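Local coordinates for protein 2-nitropropane dioxygenase (Streptomyces ansochromogenes, PDB 3BW3) that probably catalyses the FMN-dependent oxidation of alkyl nitronates by molecular oxygen, releasing the nitrogen as nitrite or nitrate, at residues L40-K45 and V67-P72; V24-A29 and R58-R63; G247-H252 and Q315-W320. The protein carries 1 engineered substitution. All coordinates share one frame; numbering follows the deposited sequence.

Interaction 1 (L40-K45 and V67-P72); sequences LAAGYK and VNVFMP. With FMN (flavin mononucleotide), chain B; NIE (nitroethane), chain C.
The flavin pocket is bordered here by a parallel beta-alpha-beta unit, in which Leu40 and Ala41 of strand 38-41 pair with Val67 and Asn68 of strand 65-70. The evidence is two backbone bonds: Asn68 N donates to Leu40 O at 3.0 Å, and Ala42 N donates to Asn68 O at 2.9 Å. Beyond them the 40-45 chain turns through a type II turn, Ala42 to Lys45, while strand 65-70 runs on to Phe70. With CG anti to its carbonyl carbon (chi1 -65°), the Phe70 ring swings toward this turn. Gly43 CA sits over one ring face, 3.7 Å from the centroid, a CH-pi contact; a CB on Gly43 would run into Phe70 CZ. The ring's edge, led by CE2, meets the face of Tyr44 in a T-shaped pair with planes at 78°, CE2 lying 3.5 Å from Tyr44 CZ. Phe70 CZ also lies 3.3 Å from FMN O4. Asn68 OD1 accepts from FMN N3 at 2.9 Å, and one water joins Gly43 N, Asn68 OD1 and FMN O4. Tyr44 CE2 reaches nitroethane O5 at 3.4 Å, its hydroxyl bonding to Tyr294 OH. With an alanine in place of Phe70, the face of Tyr44 would probably lose its edge-on partner, and a gap would be likely to open beside FMN O4. Cofactor-binding loops at the C-terminal ends of parallel strands are the hallmark of the TIM barrel.

Interaction 2 (V24-A29 and R58-R63); sequences VPQLAA and RGLTGR
Leu60 and Ala29 meet side to side between helices 25-33 and 47-60, neighbours on the outer layer of the barrel. Their CB atoms face one another at 3.7 Å, the closest approach between the two segments, and both CA-CB bonds point across the contact. The isobutyl group of Leu60 then runs past Ala29 toward the start of helix 25-33. Its chi2 of 176° extends the chain, carrying CD1 away from CA and over the first turn, where it lies 4.1 Å from Pro25 CB and 4.0 Å from Pro25 O. That carbonyl is already engaged, accepting from Ala29 N within the helix. Gln26 starts out in the other direction, but a bend at chi2 (69°) folds its amide back, and OE1 comes to 3.9 Å from Leu60 CD1; the two side chains cross obliquely. Thr61, the next residue after Leu60, offers its methyl, CG2 standing 4.2 Å from Ala29 CA. The hydroxyl of Thr61 is occupied elsewhere: OG1 accepts from Arg63 N at 3.1 Å, an ST turn, and also bonds to Glu33. Leu57 of helix 47-60 adds to the same packing against Ala28 and Ala29. Because the touching groups are chiefly methyls and methylenes, the contact depends on shape and burial, while Pro25 O is satisfied by Ala29 N, and Thr61 OG1 by Arg63 N and Glu33.

Interaction 3 (G247-H252 and Q315-W320); sequences GAPGPH and QGMALW. With FMN (flavin mononucleotide), chain B; NIE (nitroethane), chain C.
His252 reaches from helix 250-255 to the loop at Met317-Trp320, and its side chain can be traced atom by atom. CB lies 4.1 Å from Met317 CE. Since CG stands anti to the backbone N (chi1 -171°), the ring is carried out to the loop backbone. There one ring face lies under Leu319 CA, 4.1 Å from the ring centroid, a CH-pi contact, with CD2 among the atoms below it. On the other branch CE1 comes to 3.7 Å from Ala318 O, an oblique approach, and ND1 faces the same oxygen at longer range. At the tip NE2 donates to Trp320 O over 2.8 Å, with an N-H...O angle of 162°. The carbonyl oxygen lies almost exactly in the imidazole plane, although NE2 comes in from well off the C=O direction (132° at the oxygen). The loop backbone is tightly curled at this point, with inverse gamma turns centred on Ala318 and Leu319. Met317 fills the space between loop and helix start: its methyl CE lies 3.8 Å from Pro249 CB, and SD is 3.9 Å from Pro251 CB. Trp320 leads from this anchor to the ligands. Its CB is 3.5 Å from FMN C7, while NE1 gives a weak hydrogen bond to nitroethane O4 at 3.4 Å, the oxygen lying at the indole edge; Arg305 also binds the nitroethane. This is consistent with a second-shell role for His252, whose nearly straight bond to the Trp320 backbone, backed by contacts of Met317 with the two prolines, probably steadies a residue touching both cofactor and nitroethane.

In the fold
All three contacts are largely buried; interaction 1 lies nearest the chain centre, about 10 Å between centres, and interaction 2 outermost, at about 18 Å, between helices on the outside of the barrel. Interactions 1 and 2 share the barrel's second strand-helix unit: helix 47-60 connects the two strands of interaction 1 and supplies one side of interaction 2, and Leu40 CD2 packs 4.1 Å from Pro25 CA. Interactions 1 and 3 do not touch, yet both reach FMN, at the pyrimidine and dimethylbenzene ends of the flavin, and both reach nitroethane. Chemistry follows position: strand pairing, aromatic rings and a bridging water in interaction 1, an imidazole-to-backbone bond in interaction 3, and aliphatic packing in interaction 2.

Interaction 1 (L40-K45 and V67-P72)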
loop_
_atom_site.group_PDB
_atom_site.type_symbol
_atom_site.label_atom_id
_atom_site.label_comp_id
_atom_site.label_asym_id
_atom_site.label_seq_id
_atom_site.Cartn_x
_atom_site.Cartn_y
_atom_site.Cartn_z
ATOM N N LEU A 40 15.313 19.708 7.523
ATOM C CA LEU A 40 15.425 19.901 8.961
ATOM C C LEU A 40 14.000 19.703 9.474
ATOM O O LEU A 40 13.035 20.040 8.780
ATOM C CB LEU A 40 15.893 21.318 9.296
ATOM C CG LEU A 40 17.352 21.666 9.022
ATOM C CD1 LEU A 40 17.603 23.123 9.402
ATOM C CD2 LEU A 40 18.257 20.734 9.818
ATOM N N ALA A 41 13.861 19.150 10.672
ATOM C CA ALA A 41 12.543 18.923 11.247
ATOM C C ALA A 41 12.314 19.890 12.403
ATOM O O ALA A 41 13.050 19.869 13.390
ATOM C CB ALA A 41 12.432 17.484 11.733
ATOM N N ALA A 42 11.300 20.741 12.281
ATOM C CA ALA A 42 10.994 21.704 13.332
ATOM C C ALA A 42 10.005 21.122 14.342
ATOM O O ALA A 42 9.736 21.725 15.383
ATOM C CB ALA A 42 10.428 22.982 12.717
ATOM N N GLY A 43 9.470 19.946 14.028
ATOM C CA GLY A 43 8.508 19.301 14.906
ATOM C C GLY A 43 8.963 19.094 16.342
ATOM O O GLY A 43 10.004 18.494 16.595
ATOM N N TYR A 44 8.158 19.594 17.276
ATOM C CA TYR A 44 8.405 19.499 18.717
ATOM C C TYR A 44 9.546 20.370 19.239
ATOM O O TYR A 44 9.846 20.345 20.429
ATOM C CB TYR A 44 8.630 18.038 19.131
ATOM C CG TYR A 44 7.523 17.114 18.674
ATOM C CD1 TYR A 44 6.186 17.402 18.955
ATOM C CD2 TYR A 44 7.805 15.971 17.928
ATOM C CE1 TYR A 44 5.163 16.581 18.503
ATOM C CE2 TYR A 44 6.787 15.141 17.471
ATOM C CZ TYR A 44 5.468 15.452 17.762
ATOM O OH TYR A 44 4.452 14.629 17.327
ATOM N N LYS A 45 10.184 21.139 18.360
ATOM C CA LYS A 45 11.264 22.030 18.789
ATOM C C LYS A 45 10.666 23.413 19.017
ATOM O O LYS A 45 9.521 23.663 18.649
ATOM C CB LYS A 45 12.345 22.143 17.711
ATOM C CG LYS A 45 13.065 20.841 17.370
ATOM C CD LYS A 45 14.197 21.093 16.375
ATOM C CE LYS A 45 14.946 19.813 16.031
ATOM N NZ LYS A 45 15.586 19.185 17.235
ATOM N N VAL A 67 12.710 22.854 5.481
ATOM C CA VAL A 67 12.397 22.856 6.907
ATOM C C VAL A 67 10.927 22.434 6.987
ATOM O O VAL A 67 10.087 22.957 6.261
ATOM C CB VAL A 67 12.571 24.264 7.542
ATOM C CG1 VAL A 67 12.163 24.229 9.011
ATOM C CG2 VAL A 67 14.026 24.718 7.416
ATOM N N ASN A 68 10.629 21.482 7.862
ATOM C CA ASN A 68 9.272 20.970 8.013
ATOM C C ASN A 68 8.620 21.455 9.307
ATOM O O ASN A 68 9.254 21.464 10.364
ATOM C CB ASN A 68 9.326 19.432 7.963
ATOM C CG ASN A 68 7.982 18.773 8.228
ATOM O OD1 ASN A 68 7.691 18.367 9.350
ATOM N ND2 ASN A 68 7.160 18.660 7.192
ATOM N N VAL A 69 7.361 21.876 9.224
ATOM C CA VAL A 69 6.657 22.339 10.420
ATOM C C VAL A 69 5.308 21.641 10.591
ATOM O O VAL A 69 4.652 21.277 9.609
ATOM C CB VAL A 69 6.424 23.880 10.400
ATOM C CG1 VAL A 69 7.737 24.610 10.124
ATOM C CG2 VAL A 69 5.389 24.241 9.374
ATOM N N PHE A 70 4.903 21.447 11.842
ATOM C CA PHE A 70 3.629 20.807 12.136
ATOM C C PHE A 70 2.518 21.852 12.221
ATOM O O PHE A 70 2.708 22.944 12.772
ATOM C CB PHE A 70 3.690 20.046 13.466
ATOM C CG PHE A 70 4.633 18.870 13.469
ATOM C CD1 PHE A 70 5.129 18.343 12.280
ATOM C CD2 PHE A 70 4.982 18.256 14.669
ATOM C CE1 PHE A 70 5.956 17.216 12.284
ATOM C CE2 PHE A 70 5.805 17.132 14.687
ATOM C CZ PHE A 70 6.293 16.609 13.490
ATOM N N MET A 71 1.358 21.515 11.672
ATOM C CA MET A 71 0.216 22.414 11.715
ATOM C C MET A 71 -0.371 22.377 13.118
ATOM O O MET A 71 -0.335 21.342 13.783
ATOM C CB MET A 71 -0.871 21.965 10.731
ATOM C CG MET A 71 -0.491 22.028 9.261
ATOM S SD MET A 71 0.005 23.673 8.766
ATOM C CE MET A 71 -1.400 24.631 9.267
ATOM N N PRO A 72 -0.894 23.515 13.601
ATOM C CA PRO A 72 -1.490 23.532 14.938
ATOM C C PRO A 72 -2.717 22.619 14.898
ATOM O O PRO A 72 -3.363 22.498 13.860
ATOM C CB PRO A 72 -1.873 24.997 15.123
ATOM C CG PRO A 72 -0.814 25.711 14.363
ATOM C CD PRO A 72 -0.706 24.886 13.097
HETATM N N1 FMN B . 7.301 13.664 8.224
HETATM C C2 FMN B . 7.104 15.009 8.544
HETATM O O2 FMN B . 6.513 15.740 7.752
HETATM N N3 FMN B . 7.575 15.525 9.742
HETATM C C4 FMN B . 8.261 14.756 10.667
HETATM O O4 FMN B . 8.670 15.266 11.723
HETATM C C4A FMN B . 8.483 13.387 10.354
HETATM N N5 FMN B . 9.191 12.553 11.222
HETATM C C5A FMN B . 9.443 11.213 10.907
HETATM C C6 FMN B . 10.187 10.406 11.806
HETATM C C7 FMN B . 10.483 9.026 11.527
HETATM C C7M FMN B . 11.857 8.566 12.071
HETATM C C8 FMN B . 10.003 8.536 10.255
HETATM C C8M FMN B . 10.721 7.449 9.452
HETATM C C9 FMN B . 9.231 9.329 9.354
HETATM C C9A FMN B . 8.952 10.676 9.673
HETATM N N10 FMN B . 8.210 11.511 8.796
HETATM C C10 FMN B . 7.986 12.859 9.116
HETATM C "C1'" FMN B . 7.483 10.920 7.585
HETATM C "C2'" FMN B . 8.340 11.179 6.325
HETATM O "O2'" FMN B . 8.081 12.495 5.854
HETATM C "C3'" FMN B . 7.987 10.204 5.147
HETATM O "O3'" FMN B . 6.598 10.399 4.873
HETATM C "C4'" FMN B . 8.231 8.709 5.450
HETATM O "O4'" FMN B . 9.493 8.584 6.117
HETATM C "C5'" FMN B . 8.242 7.882 4.130
HETATM O "O5'" FMN B . 8.467 6.470 4.366
HETATM P P FMN B . 9.907 5.673 4.408
HETATM O O1P FMN B . 10.380 6.608 3.334
HETATM O O2P FMN B . 8.964 4.521 4.166
HETATM O O3P FMN B . 10.013 6.196 5.834
HETATM N N3 NIE C . 9.069 11.913 17.641
HETATM C C1 NIE C . 9.908 13.603 19.249
HETATM C C2 NIE C . 9.960 12.143 18.779
HETATM O O4 NIE C . 9.550 11.676 16.546
HETATM O O5 NIE C . 7.855 11.938 17.779
HETATM O O HOH W 1 9.199 18.050 11.622
#

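Interaction 2 (V24-A29 and R58-R63)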
loop_
_atom_site.group_PDB
_atom_site.type_symbol
_atom_site.label_atom_id
_atom_site.label_comp_id
_atom_site.label_asym_id
_atom_site.label_seq_id
_atom_site.Cartn_x
_atom_site.Cartn_y
_atom_site.Cartn_z
ATOM N N VAL A 24 19.399 15.868 12.169
ATOM C CA VAL A 24 20.352 16.882 12.594
ATOM C C VAL A 24 20.952 17.546 11.343
ATOM O O VAL A 24 20.902 16.982 10.246
ATOM C CB VAL A 24 21.458 16.260 13.473
ATOM C CG1 VAL A 24 20.857 15.792 14.793
ATOM C CG2 VAL A 24 22.106 15.086 12.750
ATOM N N PRO A 25 21.511 18.761 11.488
ATOM C CA PRO A 25 22.109 19.488 10.361
ATOM C C PRO A 25 23.084 18.668 9.526
ATOM O O PRO A 25 23.140 18.812 8.303
ATOM C CB PRO A 25 22.784 20.676 11.040
ATOM C CG PRO A 25 21.847 20.965 12.171
ATOM C CD PRO A 25 21.577 19.573 12.718
ATOM N N GLN A 26 23.849 17.812 10.192
ATOM C CA GLN A 26 24.828 16.967 9.519
ATOM C C GLN A 26 24.192 16.031 8.493
ATOM O O GLN A 26 24.800 15.740 7.468
ATOM C CB GLN A 26 25.619 16.156 10.553
ATOM C CG GLN A 26 26.532 17.005 11.437
ATOM C CD GLN A 26 25.776 17.902 12.418
ATOM O OE1 GLN A 26 26.204 19.026 12.701
ATOM N NE2 GLN A 26 24.665 17.407 12.949
ATOM N N LEU A 27 22.974 15.558 8.761
ATOM C CA LEU A 27 22.297 14.670 7.815
ATOM C C LEU A 27 21.854 15.472 6.596
ATOM O O LEU A 27 22.205 15.147 5.462
ATOM C CB LEU A 27 21.078 13.994 8.460
ATOM C CG LEU A 27 20.184 13.173 7.516
ATOM C CD1 LEU A 27 21.012 12.120 6.798
ATOM C CD2 LEU A 27 19.057 12.515 8.299
ATOM N N ALA A 28 21.084 16.526 6.845
ATOM C CA ALA A 28 20.591 17.392 5.784
ATOM C C ALA A 28 21.745 17.847 4.894
ATOM O O ALA A 28 21.654 17.801 3.668
ATOM C CB ALA A 28 19.895 18.603 6.396
ATOM N N ALA A 29 22.837 18.276 5.519
ATOM C CA ALA A 29 24.000 18.748 4.778
ATOM C C ALA A 29 24.570 17.697 3.828
ATOM O O ALA A 29 24.867 18.001 2.673
ATOM C CB ALA A 29 25.079 19.218 5.744
ATOM N N ARG A 58 23.340 26.174 7.231
ATOM C CA ARG A 58 23.821 27.118 6.231
ATOM C C ARG A 58 25.342 27.153 6.297
ATOM O O ARG A 58 26.014 27.414 5.299
ATOM C CB ARG A 58 23.245 28.511 6.489
ATOM C CG ARG A 58 21.778 28.654 6.102
ATOM C CD ARG A 58 21.185 29.955 6.644
ATOM N NE ARG A 58 19.864 30.232 6.078
ATOM C CZ ARG A 58 19.004 31.108 6.584
ATOM N NH1 ARG A 58 19.322 31.797 7.674
ATOM N NH2 ARG A 58 17.826 31.298 6.000
ATOM N N GLY A 59 25.877 26.877 7.482
ATOM C CA GLY A 59 27.315 26.859 7.659
ATOM C C GLY A 59 27.920 25.577 7.126
ATOM O O GLY A 59 29.127 25.500 6.915
ATOM N N LEU A 60 27.085 24.568 6.896
ATOM C CA LEU A 60 27.572 23.288 6.389
ATOM C C LEU A 60 27.374 23.118 4.888
ATOM O O LEU A 60 28.063 22.320 4.256
ATOM C CB LEU A 60 26.896 22.137 7.131
ATOM C CG LEU A 60 27.248 22.039 8.616
ATOM C CD1 LEU A 60 26.438 20.929 9.264
ATOM C CD2 LEU A 60 28.745 21.773 8.765
ATOM N N THR A 61 26.443 23.868 4.311
ATOM C CA THR A 61 26.193 23.772 2.878
ATOM C C THR A 61 25.499 25.020 2.357
ATOM O O THR A 61 24.760 25.676 3.086
ATOM C CB THR A 61 25.306 22.543 2.546
ATOM O OG1 THR A 61 25.110 22.455 1.128
ATOM C CG2 THR A 61 23.952 22.666 3.231
ATOM N N GLY A 62 25.745 25.342 1.091
ATOM C CA GLY A 62 25.122 26.506 0.489
ATOM C C GLY A 62 24.019 26.072 -0.458
ATOM O O GLY A 62 23.368 26.900 -1.096
ATOM N N ARG A 63 23.802 24.763 -0.549
ATOM C CA ARG A 63 22.775 24.227 -1.434
ATOM C C ARG A 63 21.390 24.271 -0.784
ATOM O O ARG A 63 21.271 24.349 0.437
ATOM C CB ARG A 63 23.155 22.803 -1.846
ATOM C CG ARG A 63 24.520 22.764 -2.534
ATOM C CD ARG A 63 24.950 21.370 -2.945
ATOM N NE ARG A 63 26.338 21.361 -3.411
ATOM C CZ ARG A 63 26.790 22.041 -4.464
ATOM N NH1 ARG A 63 25.968 22.796 -5.186
ATOM N NH2 ARG A 63 28.075 21.980 -4.791
#

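Interaction 3 (G247-H252 and Q315-W320)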
loop_
_atom_site.group_PDB
_atom_site.type_symbol
_atom_site.label_atom_id
_atom_site.label_comp_id
_atom_site.label_asym_id
_atom_site.label_seq_id
_atom_site.Cartn_x
_atom_site.Cartn_y
_atom_site.Cartn_z
ATOM N N GLY A 247 20.585 11.056 13.467
ATOM C CA GLY A 247 20.685 11.176 14.909
ATOM C C GLY A 247 19.791 10.206 15.661
ATOM O O GLY A 247 19.657 10.303 16.878
ATOM N N ALA A 248 19.171 9.274 14.942
ATOM C CA ALA A 248 18.299 8.290 15.579
ATOM C C ALA A 248 19.111 7.435 16.550
ATOM O O ALA A 248 20.257 7.086 16.271
ATOM C CB ALA A 248 17.643 7.400 14.525
ATOM N N PRO A 249 18.526 7.091 17.705
ATOM C CA PRO A 249 19.207 6.273 18.714
ATOM C C PRO A 249 19.716 4.959 18.136
ATOM O O PRO A 249 19.138 4.430 17.186
ATOM C CB PRO A 249 18.119 6.043 19.760
ATOM C CG PRO A 249 17.301 7.298 19.673
ATOM C CD PRO A 249 17.188 7.493 18.172
ATOM N N GLY A 250 20.795 4.440 18.718
ATOM C CA GLY A 250 21.358 3.181 18.264
ATOM C C GLY A 250 20.350 2.044 18.274
ATOM O O GLY A 250 20.332 1.238 17.345
ATOM N N PRO A 251 19.505 1.936 19.316
ATOM C CA PRO A 251 18.507 0.864 19.386
ATOM C C PRO A 251 17.495 0.946 18.238
ATOM O O PRO A 251 17.002 -0.073 17.755
ATOM C CB PRO A 251 17.845 1.094 20.745
ATOM C CG PRO A 251 18.954 1.667 21.559
ATOM C CD PRO A 251 19.565 2.664 20.596
ATOM N N HIS A 252 17.188 2.169 17.816
ATOM C CA HIS A 252 16.237 2.379 16.732
ATOM C C HIS A 252 16.859 1.949 15.404
ATOM O O HIS A 252 16.234 1.229 14.626
ATOM C CB HIS A 252 15.817 3.853 16.691
ATOM C CG HIS A 252 14.680 4.137 15.756
ATOM N ND1 HIS A 252 13.986 5.327 15.774
ATOM C CD2 HIS A 252 14.132 3.398 14.762
ATOM C CE1 HIS A 252 13.064 5.312 14.830
ATOM N NE2 HIS A 252 13.132 4.153 14.200
ATOM N N GLN A 315 12.069 -1.923 23.060
ATOM C CA GLN A 315 10.675 -2.333 23.252
ATOM C C GLN A 315 9.775 -1.229 23.802
ATOM O O GLN A 315 8.552 -1.364 23.794
ATOM C CB GLN A 315 10.600 -3.548 24.182
ATOM C CG GLN A 315 11.354 -4.786 23.705
ATOM C CD GLN A 315 10.834 -5.330 22.390
ATOM O OE1 GLN A 315 9.643 -5.244 22.094
ATOM N NE2 GLN A 315 11.724 -5.911 21.600
ATOM N N GLY A 316 10.371 -0.140 24.277
ATOM C CA GLY A 316 9.577 0.954 24.814
ATOM C C GLY A 316 9.723 2.218 23.987
ATOM O O GLY A 316 9.315 3.307 24.403
ATOM N N MET A 317 10.302 2.073 22.801
ATOM C CA MET A 317 10.523 3.207 21.923
ATOM C C MET A 317 9.578 3.241 20.737
ATOM O O MET A 317 8.976 2.224 20.377
ATOM C CB MET A 317 11.962 3.189 21.406
ATOM C CG MET A 317 13.023 3.359 22.481
ATOM S SD MET A 317 14.681 3.147 21.808
ATOM C CE MET A 317 14.711 4.471 20.571
ATOM N N ALA A 318 9.442 4.427 20.142
ATOM C CA ALA A 318 8.612 4.605 18.956
ATOM C C ALA A 318 9.538 4.267 17.797
ATOM O O ALA A 318 10.220 5.135 17.266
ATOM C CB ALA A 318 8.141 6.048 18.843
ATOM N N LEU A 319 9.568 2.996 17.416
ATOM C CA LEU A 319 10.442 2.544 16.344
ATOM C C LEU A 319 9.905 2.866 14.941
ATOM O O LEU A 319 9.627 1.966 14.152
ATOM C CB LEU A 319 10.679 1.036 16.507
ATOM C CG LEU A 319 11.237 0.595 17.872
ATOM C CD1 LEU A 319 11.333 -0.921 17.937
ATOM C CD2 LEU A 319 12.612 1.207 18.094
ATOM N N TRP A 320 9.767 4.152 14.633
ATOM C CA TRP A 320 9.261 4.584 13.327
ATOM C C TRP A 320 10.009 3.892 12.185
ATOM O O TRP A 320 11.242 3.867 12.168
ATOM C CB TRP A 320 9.428 6.095 13.165
ATOM C CG TRP A 320 8.785 6.936 14.228
ATOM C CD1 TRP A 320 9.306 8.071 14.787
ATOM C CD2 TRP A 320 7.496 6.747 14.831
ATOM N NE1 TRP A 320 8.425 8.597 15.697
ATOM C CE2 TRP A 320 7.306 7.807 15.745
ATOM C CE3 TRP A 320 6.487 5.787 14.689
ATOM C CZ2 TRP A 320 6.146 7.935 16.516
ATOM C CZ3 TRP A 320 5.332 5.912 15.457
ATOM C CH2 TRP A 320 5.174 6.980 16.359
HETATM N N1 FMN B . 7.301 13.664 8.224
HETATM C C2 FMN B . 7.104 15.009 8.544
HETATM O O2 FMN B . 6.513 15.740 7.752
HETATM N N3 FMN B . 7.575 15.525 9.742
HETATM C C4 FMN B . 8.261 14.756 10.667
HETATM O O4 FMN B . 8.670 15.266 11.723
HETATM C C4A FMN B . 8.483 13.387 10.354
HETATM N N5 FMN B . 9.191 12.553 11.222
HETATM C C5A FMN B . 9.443 11.213 10.907
HETATM C C6 FMN B . 10.187 10.406 11.806
HETATM C C7 FMN B . 10.483 9.026 11.527
HETATM C C7M FMN B . 11.857 8.566 12.071
HETATM C C8 FMN B . 10.003 8.536 10.255
HETATM C C8M FMN B . 10.721 7.449 9.452
HETATM C C9 FMN B . 9.231 9.329 9.354
HETATM C C9A FMN B . 8.952 10.676 9.673
HETATM N N10 FMN B . 8.210 11.511 8.796
HETATM C C10 FMN B . 7.986 12.859 9.116
HETATM C "C1'" FMN B . 7.483 10.920 7.585
HETATM C "C2'" FMN B . 8.340 11.179 6.325
HETATM O "O2'" FMN B . 8.081 12.495 5.854
HETATM C "C3'" FMN B . 7.987 10.204 5.147
HETATM O "O3'" FMN B . 6.598 10.399 4.873
HETATM C "C4'" FMN B . 8.231 8.709 5.450
HETATM O "O4'" FMN B . 9.493 8.584 6.117
HETATM C "C5'" FMN B . 8.242 7.882 4.130
HETATM O "O5'" FMN B . 8.467 6.470 4.366
HETATM P P FMN B . 9.907 5.673 4.408
HETATM O O1P FMN B . 10.380 6.608 3.334
HETATM O O2P FMN B . 8.964 4.521 4.166
HETATM O O3P FMN B . 10.013 6.196 5.834
HETATM N N3 NIE C . 9.069 11.913 17.641
HETATM C C1 NIE C . 9.908 13.603 19.249
HETATM C C2 NIE C . 9.960 12.143 18.779
HETATM O O4 NIE C . 9.550 11.676 16.546
HETATM O O5 NIE C . 7.855 11.938 17.779
#